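Local coordinates for protein transcriptional regulator (Pyrococcus horikoshii, PDB 1UDD) that is of unsettled function but belongs to the all-helical TenA/THI-4/PQQC family and is named as a transcriptional regulator, at residues V26-L29 against L34-E37. Sequence-based numbering, arbitrary orientation.
Sequences VVQL and LPLE
Gln28 meets Leu34 across the tight connection between helix 24-31 and helix 36-63 of this all-helical TenA-type fold. Gln28 CA and Leu34 CA are 4.6 Å apart. The hydrogen bond between the two segments runs from Leu34 N to Gln28 O at 2.9 Å. The N-H points fairly well at the oxygen (153°), but the donor sits above the carbonyl plane, 64° out of it. Ser31 OG bonds to the same oxygen, so two donors grip it near the end of the helix. The Gln28 side chain begins beside Leu34, with Gln28 CB 3.5 Å from Leu34 N. Its CG stands opposite the carbonyl carbon (chi1 -75°), and the extended chain beyond brings the amide alongside Pro35, with Gln28 OE1 3.7 Å from Pro35 CD; Pro35 is the N-cap of helix 36-63. Next in sequence, Leu29 is buried, and Phe39, Tyr159 and Trp162 also touch it. Phe39 packs on Leu34 too, while Trp212 of helix 190-213 lies against both Gln28 and Leu34. The two leucine side chains cross at a slant, meeting through a single branch: Leu34 CD2 rests 3.9 Å from Leu29 CG.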
ATOM      1  N   VAL A  26     -30.564  -7.872 -15.408  1.00 32.01           N
ATOM      2  CA  VAL A  26     -31.199  -7.099 -14.354  1.00 31.97           C
ATOM      3  C   VAL A  26     -32.722  -7.128 -14.514  1.00 34.59           C
ATOM      4  O   VAL A  26     -33.452  -7.475 -13.577  1.00 32.23           O
ATOM      5  CB  VAL A  26     -30.732  -5.616 -14.367  1.00 28.14           C
ATOM      6  CG1 VAL A  26     -31.597  -4.800 -13.435  1.00 20.30           C
ATOM      7  CG2 VAL A  26     -29.267  -5.518 -13.936  1.00 30.77           C
ATOM      8  N   VAL A  27     -33.195  -6.760 -15.702  1.00 35.34           N
ATOM      9  CA  VAL A  27     -34.626  -6.736 -15.966  1.00 34.44           C
ATOM     10  C   VAL A  27     -35.261  -8.095 -15.704  1.00 35.45           C
ATOM     11  O   VAL A  27     -36.310  -8.189 -15.065  1.00 35.31           O
ATOM     12  CB  VAL A  27     -34.927  -6.318 -17.415  1.00 33.01           C
ATOM     13  CG1 VAL A  27     -36.427  -6.355 -17.660  1.00 36.87           C
ATOM     14  CG2 VAL A  27     -34.395  -4.925 -17.676  1.00 34.00           C
ATOM     15  N   GLN A  28     -34.619  -9.154 -16.177  1.00 37.02           N
ATOM     16  CA  GLN A  28     -35.178 -10.488 -15.984  1.00 40.15           C
ATOM     17  C   GLN A  28     -35.110 -10.984 -14.548  1.00 41.38           C
ATOM     18  O   GLN A  28     -35.983 -11.743 -14.108  1.00 40.28           O
ATOM     19  CB  GLN A  28     -34.492 -11.486 -16.912  1.00 41.17           C
ATOM     20  CG  GLN A  28     -34.955 -11.359 -18.344  1.00 41.40           C
ATOM     21  CD  GLN A  28     -34.299 -12.367 -19.252  1.00 43.00           C
ATOM     22  OE1 GLN A  28     -34.086 -13.518 -18.871  1.00 46.06           O
ATOM     23  NE2 GLN A  28     -33.984 -11.944 -20.467  1.00 42.83           N
ATOM     24  N   LEU A  29     -34.092 -10.549 -13.815  1.00 38.50           N
ATOM     25  CA  LEU A  29     -33.944 -10.979 -12.434  1.00 40.95           C
ATOM     26  C   LEU A  29     -35.083 -10.378 -11.622  1.00 39.87           C
ATOM     27  O   LEU A  29     -35.693 -11.059 -10.800  1.00 40.51           O
ATOM     28  CB  LEU A  29     -32.600 -10.508 -11.850  1.00 41.10           C
ATOM     29  CG  LEU A  29     -31.957 -11.315 -10.711  1.00 42.21           C
ATOM     30  CD1 LEU A  29     -30.778 -10.517 -10.154  1.00 42.37           C
ATOM     31  CD2 LEU A  29     -32.947 -11.604  -9.602  1.00 43.41           C
ATOM     32  N   LEU A  34     -35.637 -14.390 -15.268  1.00 41.58           N
ATOM     33  CA  LEU A  34     -34.282 -14.908 -15.374  1.00 41.71           C
ATOM     34  C   LEU A  34     -34.213 -16.423 -15.142  1.00 41.87           C
ATOM     35  O   LEU A  34     -34.803 -16.946 -14.193  1.00 41.60           O
ATOM     36  CB  LEU A  34     -33.356 -14.198 -14.370  1.00 39.43           C
ATOM     37  CG  LEU A  34     -31.867 -14.523 -14.568  1.00 39.19           C
ATOM     38  CD1 LEU A  34     -31.385 -13.818 -15.823  1.00 34.93           C
ATOM     39  CD2 LEU A  34     -31.040 -14.081 -13.352  1.00 41.69           C
ATOM     40  N   PRO A  35     -33.509 -17.149 -16.027  1.00 41.70           N
ATOM     41  CA  PRO A  35     -33.387 -18.600 -15.862  1.00 42.91           C
ATOM     42  C   PRO A  35     -32.514 -18.870 -14.631  1.00 45.05           C
ATOM     43  O   PRO A  35     -31.370 -18.416 -14.563  1.00 46.68           O
ATOM     44  CB  PRO A  35     -32.708 -19.039 -17.158  1.00 43.80           C
ATOM     45  CG  PRO A  35     -33.169 -18.013 -18.150  1.00 42.54           C
ATOM     46  CD  PRO A  35     -33.041 -16.731 -17.361  1.00 42.00           C
ATOM     47  N   LEU A  36     -33.061 -19.602 -13.666  1.00 46.37           N
ATOM     48  CA  LEU A  36     -32.367 -19.918 -12.421  1.00 48.43           C
ATOM     49  C   LEU A  36     -30.907 -20.301 -12.592  1.00 50.02           C
ATOM     50  O   LEU A  36     -30.115 -20.150 -11.665  1.00 53.36           O
ATOM     51  CB  LEU A  36     -33.100 -21.035 -11.679  1.00 47.71           C
ATOM     52  CG  LEU A  36     -32.688 -21.266 -10.224  1.00 49.77           C
ATOM     53  CD1 LEU A  36     -32.827 -19.965  -9.451  1.00 50.11           C
ATOM     54  CD2 LEU A  36     -33.561 -22.348  -9.603  1.00 47.40           C
ATOM     55  N   GLU A  37     -30.547 -20.797 -13.771  1.00 50.85           N
ATOM     56  CA  GLU A  37     -29.168 -21.191 -14.024  1.00 50.78           C
ATOM     57  C   GLU A  37     -28.245 -19.992 -14.136  1.00 49.96           C
ATOM     58  O   GLU A  37     -27.086 -20.054 -13.716  1.00 47.88           O
ATOM     59  CB  GLU A  37     -29.060 -22.020 -15.303  1.00 54.24           C
ATOM     60  CG  GLU A  37     -29.439 -23.478 -15.125  1.00 60.83           C
ATOM     61  CD  GLU A  37     -28.758 -24.112 -13.918  1.00 63.26           C
ATOM     62  OE1 GLU A  37     -29.296 -23.989 -12.792  1.00 63.20           O
ATOM     63  OE2 GLU A  37     -27.676 -24.722 -14.098  1.00 63.73           O
TER